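Side-chain contacts in GCN5-related N-acetyltransferase:Aminotransferase, class-II (Rhodopseudomonas palustris, PDB 2FIW), which binds acetyl coenzyme A and, as a member of the GNAT family, probably transfers its acetyl group to an acceptor that has not been established: residues W45-D50 with S145-W150; L65-T68 with P73-F76; D86-H91 with T102-L107. All blocks are in the same frame, centred on the assembly; numbering follows the deposited sequence.

Contact 1. Residues W45-D50 with S145-W150; sequences WASAAD and SINGEW
I146 and N147 meet W45 and S47 where the beta hairpin of strands 137-146 and 149-159 turns beside the end of helix 39-46. The apolar part of the contact is one methyl laid on backbone: I146 CG2 lies 4.1 Å from W45 N and 4.2 Å from W45 CA. I146 turns CG2 anti to its own backbone N (chi1 -59°), which carries this branch to the helix. At the polar end N147 ND2 lies 2.8 Å from S47 OG; the amide nitrogen is the nearest N147 atom to the hydroxyl. S47 OG is also hydrogen-bonded to A44 O one helical turn back, so the hydroxyl is anchored on its own side of the contact.

The second shell is the type I' turn from I146 to E149, in which N147 and G148 both have positive phi (45° and 78°). The turn is closed by E149 N to I146 O at 2.8 Å and by I146 N to E149 O at 2.9 Å. The nearest W45 atoms to the hairpin are backbone ones. Its side chain sets off away from the hairpin, and the indole lines the acetyl coenzyme A pocket, where it touches the cofactor and meets the ring of Y37 edge-to-face, while W45 NE1 is hydrogen-bonded to Y89 OH.

Contact 2. Residues L65-T68 with P73-F76; sequences LIAT and PVGF. With SO4 (sulfate ion), chain B.
A67 faces two residues, V74 and G75, across an antiparallel strand pair whose short segments run at 144° to each other and approach to 4.5 Å. This is a classic beta bulge in the hairpin of strands 63-69 and 72-80, within the mixed sheet of the GNAT fold. A67 uses both backbone polar atoms here. V74 N donates to A67 O at 2.8 Å, and A67 N donates to G75 O at 2.7 Å, although in the second bond the donor stands 39° out of the carbonyl plane. Non-hydrogen-bonded pairs flank the bulge: I66 with F76, and T68 with P73.

I66, T68, P73 and F76 start from one face of the hairpin. The I66 side chain puts CG2 anti to its backbone N (chi1 -69°), where I66 CG2 lies 3.7 Å from P73 CB, the two side chains side by side and pointing the same way. Its other branch, I66 CG1, meets F76 CB at 4.2 Å, while the F76 ring leads off toward T21 and F25 of helix 18-32. T68 rests its methyl CG2 beside the start of P73, 3.6 Å from P73 N. A sulfate, probably from the crystallisation liquor, sits by the T68 hydroxyl, but its modelled position there is doubtful. On the other face, A67 packs against V99 and L103 of helix 99-112. V74 brings CG2 in over the backbone of its partner, 3.5 Å from A67 O.

Contact 3. Residues D86-H91 with T102-L107; sequences DMLYVH and TLIDAL. With ACO (acetyl coenzyme *a), chain C.
L88 meets L103 and I104 in a purely apolar contact, with no hydrogen bond between strand segment 86-91 and helix segment 102-107. The L88 side chain has CG anti to its backbone N (chi1 -153°), and from there its branch point and two methyls meet different partners: L88 CG lies 3.5 Å from I104 CD1, while L88 CD1 lies 3.7 Å from I104 CG1; these two side chains cross at about a right angle. L88 CD2 instead meets L103 CD1 at 3.8 Å. The same leucine also packs against the cofactor: L88 CD1 is 3.5 Å from the pantetheine methyl CEP of acetyl coenzyme A, so its isobutyl group fills the seam between helix and ligand. The Y89 ring flanks the pantetheine arm through van der Waals contact, Y89 CD1 lying 3.6 Å from ACO C6P.

The two segments belong to the beta-alpha-beta unit of strand 84-90, helix 99-112 and strand 118-123, the cofactor-binding part of the GNAT fold. G100 N and T101 OG1, at the start of that helix, are also hydrogen-bonded to the cofactor. Within strand 84-90, D86 and M87, a selenomethionine in this crystal, both face S78 of strand 72-80 in a classic beta bulge.

Polar contacts come from the strand backbone, which the pantetheine arm follows much as a further strand would. ACO N4P donates to L88 O at 2.8 Å, and V90 N donates to ACO O9P at 3.0 Å with an N-H...O angle of 160°. L88 N reaches the thioester oxygen, ACO O, in a weak bond of 3.1 Å bent to 129°, which could slightly polarise the carbonyl.

How the contacts relate
Contacts 2 and 3 lie in series along the chain, and both are nested inside the loop closed by contact 1. All three reach the same seven-stranded mixed sheet. Contact 2 and contact 3 have centres about 8 Å apart and share the seam between neighbouring strands 72-80 and 84-90, where V74 O to H91 N and F76 N to Y89 O are probable hydrogen bonds; A106 CB of the helix also packs on L65 CD1. Contact 1 is peripheral, its centre about 20 Å from that of contact 3 and 22 Å from that of contact 2. W45 nevertheless joins contacts 1 and 3 at the acetyl coenzyme A pocket, whereas contact 2 lies in the hairpin whose strand 72-80 pairs with strand 84-90.

Contact 1. Residues W45-D50 with S145-W150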
ATOM      1  N   TRP A  45     -11.125   7.801   3.949  1.00 35.84           N
ATOM      2  CA  TRP A  45      -9.860   7.125   3.666  1.00 35.79           C
ATOM      3  C   TRP A  45      -8.914   8.051   2.870  1.00 36.09           C
ATOM      4  O   TRP A  45      -7.813   8.321   3.334  1.00 36.13           O
ATOM      5  CB  TRP A  45     -10.146   5.834   2.903  1.00 35.12           C
ATOM      6  CG  TRP A  45      -9.001   4.913   2.681  1.00 34.47           C
ATOM      7  CD1 TRP A  45      -7.664   5.126   2.974  1.00 34.33           C
ATOM      8  CD2 TRP A  45      -9.075   3.633   2.063  1.00 32.78           C
ATOM      9  NE1 TRP A  45      -6.916   4.036   2.587  1.00 32.13           N
ATOM     10  CE2 TRP A  45      -7.757   3.106   2.020  1.00 32.96           C
ATOM     11  CE3 TRP A  45     -10.129   2.865   1.550  1.00 31.55           C
ATOM     12  CZ2 TRP A  45      -7.471   1.840   1.473  1.00 33.54           C
ATOM     13  CZ3 TRP A  45      -9.841   1.611   1.007  1.00 32.81           C
ATOM     14  CH2 TRP A  45      -8.521   1.117   0.969  1.00 33.89           C
ATOM     15  N   ALA A  46      -9.355   8.539   1.701  1.00 36.16           N
ATOM     16  CA  ALA A  46      -8.562   9.449   0.869  1.00 36.60           C
ATOM     17  C   ALA A  46      -8.212  10.773   1.534  1.00 37.30           C
ATOM     18  O   ALA A  46      -7.200  11.389   1.203  1.00 37.50           O
ATOM     19  CB  ALA A  46      -9.274   9.735  -0.428  1.00 36.63           C
ATOM     20  N   SER A  47      -9.053  11.224   2.459  1.00 37.77           N
ATOM     21  CA  SER A  47      -8.897  12.547   3.031  1.00 38.30           C
ATOM     22  C   SER A  47      -7.611  12.610   3.840  1.00 38.33           C
ATOM     23  O   SER A  47      -7.232  13.679   4.296  1.00 38.75           O
ATOM     24  CB  SER A  47     -10.121  12.950   3.893  1.00 38.63           C
ATOM     25  OG  SER A  47     -10.020  12.432   5.227  1.00 39.29           O
ATOM     26  N   ALA A  48      -6.942  11.472   4.024  1.00 38.31           N
ATOM     27  CA  ALA A  48      -5.679  11.459   4.761  1.00 38.65           C
ATOM     28  C   ALA A  48      -4.577  12.249   4.037  1.00 39.11           C
ATOM     29  O   ALA A  48      -3.670  12.799   4.674  1.00 39.65           O
ATOM     30  CB  ALA A  48      -5.240  10.039   5.057  1.00 38.68           C
ATOM     31  N   ALA A  49      -4.676  12.340   2.715  1.00 39.28           N
ATOM     32  CA  ALA A  49      -3.721  13.111   1.924  1.00 39.91           C
ATOM     33  C   ALA A  49      -3.970  14.640   1.981  1.00 40.66           C
ATOM     34  O   ALA A  49      -3.188  15.428   1.417  1.00 40.33           O
ATOM     35  CB  ALA A  49      -3.708  12.605   0.482  1.00 39.59           C
ATOM     36  N   ASP A  50      -5.059  15.028   2.659  1.00 41.42           N
ATOM     37  CA  ASP A  50      -5.456  16.424   2.884  1.00 42.54           C
ATOM     38  C   ASP A  50      -4.466  17.175   3.756  1.00 42.82           C
ATOM     39  O   ASP A  50      -4.063  18.295   3.415  1.00 42.91           O
ATOM     40  CB  ASP A  50      -6.840  16.512   3.558  1.00 42.77           C
ATOM     41  CG  ASP A  50      -7.992  16.326   2.585  1.00 43.49           C
ATOM     42  OD1 ASP A  50      -7.729  16.134   1.381  1.00 44.80           O
ATOM     43  OD2 ASP A  50      -9.161  16.361   3.043  1.00 44.29           O
ATOM     44  N   SER A 145     -11.338   3.605  12.639  1.00 39.45           N
ATOM     45  CA  SER A 145     -12.019   4.886  12.584  1.00 39.90           C
ATOM     46  C   SER A 145     -11.097   5.888  11.888  1.00 40.19           C
ATOM     47  O   SER A 145     -10.000   6.149  12.364  1.00 40.14           O
ATOM     48  CB  SER A 145     -12.401   5.355  13.993  1.00 39.73           C
ATOM     49  OG  SER A 145     -13.081   6.601  13.947  1.00 40.10           O
ATOM     50  N   ILE A 146     -11.536   6.405  10.742  1.00 40.46           N
ATOM     51  CA  ILE A 146     -10.764   7.353   9.949  1.00 41.00           C
ATOM     52  C   ILE A 146     -11.674   8.513   9.636  1.00 41.10           C
ATOM     53  O   ILE A 146     -12.719   8.321   9.014  1.00 41.07           O
ATOM     54  CB  ILE A 146     -10.292   6.784   8.571  1.00 40.94           C
ATOM     55  CG1 ILE A 146      -9.420   5.544   8.730  1.00 41.78           C
ATOM     56  CG2 ILE A 146      -9.524   7.866   7.770  1.00 41.54           C
ATOM     57  CD1 ILE A 146      -9.086   4.845   7.398  1.00 41.51           C
ATOM     58  N   ASN A 147     -11.273   9.715  10.048  1.00 41.44           N
ATOM     59  CA  ASN A 147     -12.021  10.933   9.741  1.00 41.69           C
ATOM     60  C   ASN A 147     -13.529  10.796   9.965  1.00 41.32           C
ATOM     61  O   ASN A 147     -14.345  11.213   9.127  1.00 41.57           O
ATOM     62  CB  ASN A 147     -11.735  11.389   8.310  1.00 42.08           C
ATOM     63  CG  ASN A 147     -11.865  12.878   8.153  1.00 44.30           C
ATOM     64  OD1 ASN A 147     -11.794  13.617   9.139  1.00 47.75           O
ATOM     65  ND2 ASN A 147     -12.059  13.340   6.922  1.00 46.11           N
ATOM     66  N   GLY A 148     -13.888  10.181  11.091  1.00 40.79           N
ATOM     67  CA  GLY A 148     -15.283  10.021  11.482  1.00 40.02           C
ATOM     68  C   GLY A 148     -16.056   8.924  10.767  1.00 39.12           C
ATOM     69  O   GLY A 148     -17.273   8.832  10.916  1.00 39.10           O
ATOM     70  N   GLU A 149     -15.361   8.103   9.982  1.00 38.13           N
ATOM     71  CA  GLU A 149     -15.974   6.952   9.325  1.00 37.43           C
ATOM     72  C   GLU A 149     -15.406   5.668   9.891  1.00 36.96           C
ATOM     73  O   GLU A 149     -14.270   5.661  10.351  1.00 37.37           O
ATOM     74  CB  GLU A 149     -15.725   6.984   7.816  1.00 37.22           C
ATOM     75  CG  GLU A 149     -16.531   8.026   7.079  1.00 37.17           C
ATOM     76  CD  GLU A 149     -17.904   7.522   6.698  1.00 37.60           C
ATOM     77  OE1 GLU A 149     -18.864   8.274   6.880  1.00 36.56           O
ATOM     78  OE2 GLU A 149     -18.029   6.371   6.227  1.00 39.12           O
ATOM     79  N   TRP A 150     -16.191   4.594   9.842  1.00 35.91           N
ATOM     80  CA  TRP A 150     -15.704   3.269  10.161  1.00 35.69           C
ATOM     81  C   TRP A 150     -15.483   2.454   8.870  1.00 35.97           C
ATOM     82  O   TRP A 150     -16.334   2.446   7.963  1.00 36.06           O
ATOM     83  CB  TRP A 150     -16.651   2.535  11.121  1.00 35.19           C
ATOM     84  CG  TRP A 150     -16.730   3.114  12.553  1.00 35.93           C
ATOM     85  CD1 TRP A 150     -15.939   4.099  13.108  1.00 35.85           C
ATOM     86  CD2 TRP A 150     -17.628   2.697  13.594  1.00 35.72           C
ATOM     87  NE1 TRP A 150     -16.312   4.331  14.420  1.00 35.81           N
ATOM     88  CE2 TRP A 150     -17.342   3.485  14.742  1.00 36.32           C
ATOM     89  CE3 TRP A 150     -18.662   1.752  13.663  1.00 34.50           C
ATOM     90  CZ2 TRP A 150     -18.053   3.343  15.948  1.00 34.94           C
ATOM     91  CZ3 TRP A 150     -19.364   1.617  14.867  1.00 35.85           C
ATOM     92  CH2 TRP A 150     -19.051   2.409  15.990  1.00 34.20           C
TER

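Contact 2. Residues L65-T68 with P73-F76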
ATOM      1  N   LEU A  65       8.951   3.165  -0.651  1.00 32.18           N
ATOM      2  CA  LEU A  65       9.489   2.937  -1.979  1.00 32.27           C
ATOM      3  C   LEU A  65       8.470   3.366  -3.014  1.00 32.22           C
ATOM      4  O   LEU A  65       7.271   3.188  -2.811  1.00 31.83           O
ATOM      5  CB  LEU A  65       9.832   1.448  -2.166  1.00 32.14           C
ATOM      6  CG  LEU A  65      11.047   0.854  -1.419  1.00 31.70           C
ATOM      7  CD1 LEU A  65      10.996  -0.682  -1.382  1.00 27.72           C
ATOM      8  CD2 LEU A  65      12.347   1.359  -2.064  1.00 27.72           C
ATOM      9  N   ILE A  66       8.959   3.917  -4.122  1.00 32.70           N
ATOM     10  CA  ILE A  66       8.127   4.330  -5.232  1.00 32.91           C
ATOM     11  C   ILE A  66       8.417   3.472  -6.458  1.00 33.85           C
ATOM     12  O   ILE A  66       9.567   3.344  -6.868  1.00 33.99           O
ATOM     13  CB  ILE A  66       8.354   5.809  -5.562  1.00 32.86           C
ATOM     14  CG1 ILE A  66       7.810   6.676  -4.427  1.00 32.75           C
ATOM     15  CG2 ILE A  66       7.691   6.179  -6.897  1.00 32.03           C
ATOM     16  CD1 ILE A  66       7.861   8.135  -4.709  1.00 33.40           C
ATOM     17  N   ALA A  67       7.369   2.875  -7.030  1.00 34.87           N
ATOM     18  CA  ALA A  67       7.496   2.108  -8.268  1.00 35.44           C
ATOM     19  C   ALA A  67       7.348   3.041  -9.461  1.00 36.63           C
ATOM     20  O   ALA A  67       6.417   3.858  -9.519  1.00 36.75           O
ATOM     21  CB  ALA A  67       6.486   0.994  -8.328  1.00 34.44           C
ATOM     22  N   THR A  68       8.283   2.926 -10.404  1.00 37.87           N
ATOM     23  CA  THR A  68       8.252   3.718 -11.634  1.00 38.98           C
ATOM     24  C   THR A  68       8.110   2.841 -12.892  1.00 39.68           C
ATOM     25  O   THR A  68       8.513   1.676 -12.907  1.00 39.66           O
ATOM     26  CB  THR A  68       9.461   4.725 -11.741  1.00 38.71           C
ATOM     27  OG1 THR A  68      10.659   4.116 -11.251  1.00 41.54           O
ATOM     28  CG2 THR A  68       9.226   5.942 -10.909  1.00 38.11           C
ATOM     29  N   PRO A  73       6.188   7.706 -11.665  1.00 39.24           N
ATOM     30  CA  PRO A  73       5.689   6.993 -10.493  1.00 38.86           C
ATOM     31  C   PRO A  73       4.269   6.453 -10.711  1.00 38.12           C
ATOM     32  O   PRO A  73       3.369   7.203 -11.109  1.00 38.28           O
ATOM     33  CB  PRO A  73       5.711   8.067  -9.397  1.00 38.66           C
ATOM     34  CG  PRO A  73       6.682   9.086  -9.887  1.00 38.02           C
ATOM     35  CD  PRO A  73       6.435   9.121 -11.347  1.00 38.98           C
ATOM     36  N   VAL A  74       4.099   5.160 -10.452  1.00 36.61           N
ATOM     37  CA  VAL A  74       2.865   4.442 -10.748  1.00 35.62           C
ATOM     38  C   VAL A  74       2.342   3.677  -9.522  1.00 34.94           C
ATOM     39  O   VAL A  74       1.311   3.014  -9.611  1.00 34.94           O
ATOM     40  CB  VAL A  74       3.043   3.424 -11.935  1.00 35.68           C
ATOM     41  CG1 VAL A  74       3.427   4.147 -13.225  1.00 36.63           C
ATOM     42  CG2 VAL A  74       4.060   2.339 -11.613  1.00 34.32           C
ATOM     43  N   GLY A  75       3.066   3.768  -8.402  1.00 33.51           N
ATOM     44  CA  GLY A  75       2.751   3.018  -7.191  1.00 32.05           C
ATOM     45  C   GLY A  75       3.748   3.284  -6.081  1.00 31.29           C
ATOM     46  O   GLY A  75       4.871   3.723  -6.341  1.00 30.76           O
ATOM     47  N   PHE A  76       3.336   3.041  -4.837  1.00 29.90           N
ATOM     48  CA  PHE A  76       4.247   3.143  -3.701  1.00 29.60           C
ATOM     49  C   PHE A  76       3.826   2.212  -2.548  1.00 29.86           C
ATOM     50  O   PHE A  76       2.660   1.762  -2.457  1.00 30.36           O
ATOM     51  CB  PHE A  76       4.404   4.607  -3.218  1.00 29.50           C
ATOM     52  CG  PHE A  76       3.238   5.099  -2.407  1.00 29.81           C
ATOM     53  CD1 PHE A  76       2.062   5.529  -3.039  1.00 28.78           C
ATOM     54  CD2 PHE A  76       3.289   5.086  -1.008  1.00 28.99           C
ATOM     55  CE1 PHE A  76       0.975   5.965  -2.284  1.00 28.95           C
ATOM     56  CE2 PHE A  76       2.212   5.525  -0.247  1.00 28.43           C
ATOM     57  CZ  PHE A  76       1.052   5.969  -0.888  1.00 28.19           C
TER
HETATM   58  S   SO4 B 201      11.493   3.220 -14.799  1.00 83.82           S
HETATM   59  O1  SO4 B 201      11.212   3.217 -13.373  1.00 84.28           O
HETATM   60  O2  SO4 B 201      11.388   1.834 -15.291  1.00 83.87           O
HETATM   61  O3  SO4 B 201      10.475   3.994 -15.467  1.00 83.65           O
HETATM   62  O4  SO4 B 201      12.776   3.893 -15.028  1.00 81.80           O

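Contact 3. Residues D86-H91 with T102-L107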
ATOM      1  N   ASP A  86       2.565  -0.786   6.061  1.00 38.47           N
ATOM      2  CA  ASP A  86       1.702   0.330   6.408  1.00 37.92           C
ATOM      3  C   ASP A  86       0.855   0.817   5.230  1.00 37.79           C
ATOM      4  O   ASP A  86      -0.286   1.224   5.416  1.00 37.70           O
ATOM      5  CB  ASP A  86       2.538   1.479   6.970  1.00 37.52           C
ATOM      6  CG  ASP A  86       1.689   2.551   7.635  1.00 37.33           C
ATOM      7  OD1 ASP A  86       0.861   2.206   8.504  1.00 37.22           O
ATOM      8  OD2 ASP A  86       1.850   3.739   7.296  1.00 36.88           O
HETATM    9  N   MSE A  87       1.420   0.770   4.026  1.00 37.69           N
HETATM   10  CA  MSE A  87       0.798   1.329   2.834  1.00 38.89           C
HETATM   11  C   MSE A  87       1.206   0.580   1.580  1.00 36.84           C
HETATM   12  O   MSE A  87       2.364   0.161   1.445  1.00 36.61           O
HETATM   13  CB  MSE A  87       1.161   2.807   2.689  1.00 38.43           C
HETATM   14  CG  MSE A  87       0.701   3.649   3.861  1.00 40.94           C
HETATM   15 SE   MSE A  87       0.959   5.520   3.594  0.70 47.02          SE
HETATM   16  CE  MSE A  87       2.782   5.550   3.694  1.00 45.79           C
ATOM     17  N   LEU A  88       0.234   0.412   0.683  1.00 35.39           N
ATOM     18  CA  LEU A  88       0.410  -0.193  -0.633  1.00 34.52           C
ATOM     19  C   LEU A  88      -0.637   0.420  -1.543  1.00 34.04           C
ATOM     20  O   LEU A  88      -1.824   0.170  -1.359  1.00 34.12           O
ATOM     21  CB  LEU A  88       0.178  -1.703  -0.582  1.00 34.10           C
ATOM     22  CG  LEU A  88       0.874  -2.609  -1.614  1.00 34.92           C
ATOM     23  CD1 LEU A  88       0.025  -3.832  -1.954  1.00 33.68           C
ATOM     24  CD2 LEU A  88       1.394  -1.944  -2.891  1.00 31.04           C
ATOM     25  N   TYR A  89      -0.212   1.235  -2.500  1.00 33.51           N
ATOM     26  CA  TYR A  89      -1.136   1.942  -3.397  1.00 33.05           C
ATOM     27  C   TYR A  89      -0.548   2.011  -4.802  1.00 33.02           C
ATOM     28  O   TYR A  89       0.488   2.635  -5.029  1.00 33.38           O
ATOM     29  CB  TYR A  89      -1.484   3.351  -2.861  1.00 32.59           C
ATOM     30  CG  TYR A  89      -2.166   3.294  -1.525  1.00 32.25           C
ATOM     31  CD1 TYR A  89      -3.557   3.171  -1.438  1.00 31.65           C
ATOM     32  CD2 TYR A  89      -1.424   3.313  -0.337  1.00 31.36           C
ATOM     33  CE1 TYR A  89      -4.202   3.075  -0.195  1.00 32.86           C
ATOM     34  CE2 TYR A  89      -2.048   3.218   0.916  1.00 30.45           C
ATOM     35  CZ  TYR A  89      -3.442   3.105   0.980  1.00 33.74           C
ATOM     36  OH  TYR A  89      -4.082   3.001   2.206  1.00 33.96           O
ATOM     37  N   VAL A  90      -1.201   1.335  -5.731  1.00 33.24           N
ATOM     38  CA  VAL A  90      -0.849   1.387  -7.146  1.00 33.72           C
ATOM     39  C   VAL A  90      -1.860   2.275  -7.851  1.00 34.11           C
ATOM     40  O   VAL A  90      -3.049   2.192  -7.562  1.00 34.51           O
ATOM     41  CB  VAL A  90      -0.852  -0.037  -7.768  1.00 33.58           C
ATOM     42  CG1 VAL A  90      -0.498   0.003  -9.297  1.00 33.09           C
ATOM     43  CG2 VAL A  90       0.114  -0.946  -6.987  1.00 33.04           C
ATOM     44  N   HIS A  91      -1.397   3.124  -8.764  1.00 34.91           N
ATOM     45  CA  HIS A  91      -2.290   3.988  -9.531  1.00 35.92           C
ATOM     46  C   HIS A  91      -3.281   3.106 -10.287  1.00 36.15           C
ATOM     47  O   HIS A  91      -2.884   2.037 -10.764  1.00 36.51           O
ATOM     48  CB  HIS A  91      -1.493   4.872 -10.503  1.00 36.93           C
ATOM     49  CG  HIS A  91      -2.276   6.024 -11.047  1.00 37.77           C
ATOM     50  ND1 HIS A  91      -3.019   5.936 -12.210  1.00 39.96           N
ATOM     51  CD2 HIS A  91      -2.475   7.273 -10.565  1.00 38.50           C
ATOM     52  CE1 HIS A  91      -3.627   7.091 -12.427  1.00 39.99           C
ATOM     53  NE2 HIS A  91      -3.309   7.923 -11.449  1.00 39.55           N
ATOM     54  N   THR A 102       5.952  -6.456  -6.936  1.00 32.98           N
ATOM     55  CA  THR A 102       7.310  -5.927  -6.898  1.00 32.77           C
ATOM     56  C   THR A 102       7.533  -5.094  -5.631  1.00 32.85           C
ATOM     57  O   THR A 102       8.516  -5.284  -4.934  1.00 32.84           O
ATOM     58  CB  THR A 102       7.595  -5.088  -8.186  1.00 32.95           C
ATOM     59  OG1 THR A 102       7.430  -5.931  -9.336  1.00 32.76           O
ATOM     60  CG2 THR A 102       9.005  -4.526  -8.192  1.00 31.62           C
ATOM     61  N   LEU A 103       6.596  -4.201  -5.327  1.00 33.01           N
ATOM     62  CA  LEU A 103       6.693  -3.352  -4.154  1.00 33.49           C
ATOM     63  C   LEU A 103       6.736  -4.160  -2.869  1.00 34.42           C
ATOM     64  O   LEU A 103       7.593  -3.918  -2.014  1.00 34.92           O
ATOM     65  CB  LEU A 103       5.529  -2.365  -4.103  1.00 32.56           C
ATOM     66  CG  LEU A 103       5.615  -1.104  -4.951  1.00 31.83           C
ATOM     67  CD1 LEU A 103       4.241  -0.442  -4.945  1.00 27.99           C
ATOM     68  CD2 LEU A 103       6.760  -0.141  -4.455  1.00 29.24           C
ATOM     69  N   ILE A 104       5.821  -5.124  -2.743  1.00 35.40           N
ATOM     70  CA  ILE A 104       5.718  -5.932  -1.527  1.00 36.15           C
ATOM     71  C   ILE A 104       6.905  -6.878  -1.335  1.00 36.34           C
ATOM     72  O   ILE A 104       7.385  -7.015  -0.225  1.00 36.98           O
ATOM     73  CB  ILE A 104       4.346  -6.649  -1.397  1.00 36.25           C
ATOM     74  CG1 ILE A 104       3.225  -5.624  -1.300  1.00 36.81           C
ATOM     75  CG2 ILE A 104       4.290  -7.528  -0.154  1.00 37.37           C
ATOM     76  CD1 ILE A 104       3.528  -4.446  -0.366  1.00 38.79           C
ATOM     77  N   ASP A 105       7.388  -7.501  -2.408  1.00 36.74           N
ATOM     78  CA  ASP A 105       8.640  -8.256  -2.358  1.00 36.90           C
ATOM     79  C   ASP A 105       9.797  -7.411  -1.785  1.00 37.17           C
ATOM     80  O   ASP A 105      10.584  -7.891  -0.965  1.00 36.95           O
ATOM     81  CB  ASP A 105       9.021  -8.739  -3.760  1.00 37.30           C
ATOM     82  CG  ASP A 105       8.098  -9.847  -4.300  1.00 37.96           C
ATOM     83  OD1 ASP A 105       7.320 -10.467  -3.521  1.00 39.41           O
ATOM     84  OD2 ASP A 105       8.155 -10.090  -5.529  1.00 36.49           O
ATOM     85  N   ALA A 106       9.901  -6.157  -2.225  1.00 37.37           N
ATOM     86  CA  ALA A 106      10.946  -5.251  -1.718  1.00 37.41           C
ATOM     87  C   ALA A 106      10.810  -4.990  -0.226  1.00 37.46           C
ATOM     88  O   ALA A 106      11.812  -4.990   0.490  1.00 37.49           O
ATOM     89  CB  ALA A 106      10.980  -3.955  -2.497  1.00 36.78           C
ATOM     90  N   LEU A 107       9.570  -4.813   0.240  1.00 37.61           N
ATOM     91  CA  LEU A 107       9.297  -4.606   1.660  1.00 37.58           C
ATOM     92  C   LEU A 107       9.609  -5.837   2.521  1.00 38.33           C
ATOM     93  O   LEU A 107      10.138  -5.704   3.625  1.00 38.37           O
ATOM     94  CB  LEU A 107       7.865  -4.121   1.893  1.00 37.07           C
ATOM     95  CG  LEU A 107       7.429  -2.744   1.352  1.00 37.07           C
ATOM     96  CD1 LEU A 107       6.118  -2.336   2.001  1.00 34.98           C
ATOM     97  CD2 LEU A 107       8.480  -1.650   1.548  1.00 34.66           C
TER
HETATM   98  N1A ACO C 200      -2.443 -10.955 -16.403  1.00 75.65           N
HETATM   99  C2A ACO C 200      -3.348 -11.327 -15.475  1.00 75.21           C
HETATM  100  N3A ACO C 200      -3.178 -11.033 -14.172  1.00 75.42           N
HETATM  101  C4A ACO C 200      -2.086 -10.339 -13.722  1.00 75.58           C
HETATM  102  C5A ACO C 200      -1.114  -9.919 -14.615  1.00 75.66           C
HETATM  103  C6A ACO C 200      -1.325 -10.262 -16.054  1.00 75.66           C
HETATM  104  N6A ACO C 200      -0.423  -9.895 -16.998  1.00 75.39           N
HETATM  105  N7A ACO C 200      -0.161  -9.269 -13.908  1.00 74.97           N
HETATM  106  C8A ACO C 200      -0.540  -9.282 -12.606  1.00 75.13           C
HETATM  107  N9A ACO C 200      -1.704  -9.940 -12.501  1.00 74.85           N
HETATM  108  C1B ACO C 200      -2.518 -10.206 -11.285  1.00 73.98           C
HETATM  109  C2B ACO C 200      -1.804 -10.962 -10.180  1.00 72.43           C
HETATM  110  O2B ACO C 200      -1.836 -12.370 -10.418  1.00 72.08           O
HETATM  111  C3B ACO C 200      -2.630 -10.574  -8.964  1.00 71.99           C
HETATM  112  O3B ACO C 200      -3.647 -11.541  -8.693  1.00 74.48           O
HETATM  113  P3B ACO C 200      -4.274 -11.745  -7.212  1.00 78.25           P
HETATM  114  O7A ACO C 200      -5.224 -10.580  -6.957  1.00 77.57           O
HETATM  115  O8A ACO C 200      -3.078 -11.726  -6.288  1.00 78.43           O
HETATM  116  O9A ACO C 200      -4.956 -13.090  -7.332  1.00 77.56           O
HETATM  117  C4B ACO C 200      -3.271  -9.225  -9.315  1.00 68.95           C
HETATM  118  O4B ACO C 200      -3.022  -8.995 -10.703  1.00 71.09           O
HETATM  119  C5B ACO C 200      -2.685  -8.063  -8.512  1.00 63.02           C
HETATM  120  O5B ACO C 200      -1.254  -8.170  -8.557  1.00 54.79           O
HETATM  121  P1A ACO C 200      -0.289  -6.927  -8.889  1.00 48.53           P
HETATM  122  O1A ACO C 200      -0.457  -6.525 -10.340  1.00 49.51           O
HETATM  123  O2A ACO C 200       1.063  -7.339  -8.352  1.00 48.16           O
HETATM  124  O3A ACO C 200      -0.908  -5.801  -7.909  1.00 45.60           O
HETATM  125  P2A ACO C 200      -1.385  -4.360  -8.391  1.00 41.65           P
HETATM  126  O4A ACO C 200      -2.648  -4.534  -9.190  1.00 44.71           O
HETATM  127  O5A ACO C 200      -0.200  -3.671  -9.005  1.00 42.12           O
HETATM  128  O6A ACO C 200      -1.736  -3.606  -7.001  1.00 43.66           O
HETATM  129  CBP ACO C 200      -3.130  -3.220  -4.975  1.00 45.02           C
HETATM  130  CCP ACO C 200      -2.387  -4.219  -5.878  1.00 43.57           C
HETATM  131  CDP ACO C 200      -3.900  -4.023  -3.933  1.00 43.26           C
HETATM  132  CEP ACO C 200      -2.133  -2.293  -4.298  1.00 45.09           C
HETATM  133  CAP ACO C 200      -4.094  -2.329  -5.797  1.00 44.88           C
HETATM  134  OAP ACO C 200      -5.203  -3.083  -6.317  1.00 45.36           O
HETATM  135  C9P ACO C 200      -4.594  -1.041  -5.150  1.00 44.20           C
HETATM  136  O9P ACO C 200      -3.896   0.083  -5.272  1.00 43.50           O
HETATM  137  N8P ACO C 200      -5.696  -1.038  -4.521  1.00 43.74           N
HETATM  138  C7P ACO C 200      -6.406   0.071  -3.867  1.00 45.27           C
HETATM  139  C6P ACO C 200      -5.726   0.591  -2.600  1.00 44.80           C
HETATM  140  C5P ACO C 200      -5.644  -0.523  -1.600  1.00 46.14           C
HETATM  141  O5P ACO C 200      -6.597  -1.266  -1.405  1.00 47.39           O
HETATM  142  N4P ACO C 200      -4.487  -0.651  -0.970  1.00 46.34           N
HETATM  143  C3P ACO C 200      -4.172  -1.669   0.012  1.00 48.95           C
HETATM  144  C2P ACO C 200      -4.653  -1.163   1.362  1.00 51.29           C
HETATM  145  S1P ACO C 200      -3.796  -2.166   2.517  1.00 52.22           S
HETATM  146  C   ACO C 200      -2.594  -1.182   3.120  1.00 52.42           C
HETATM  147  O   ACO C 200      -2.199  -0.217   2.476  1.00 51.94           O
HETATM  148  CH3 ACO C 200      -2.088  -1.464   4.311  1.00 52.75           C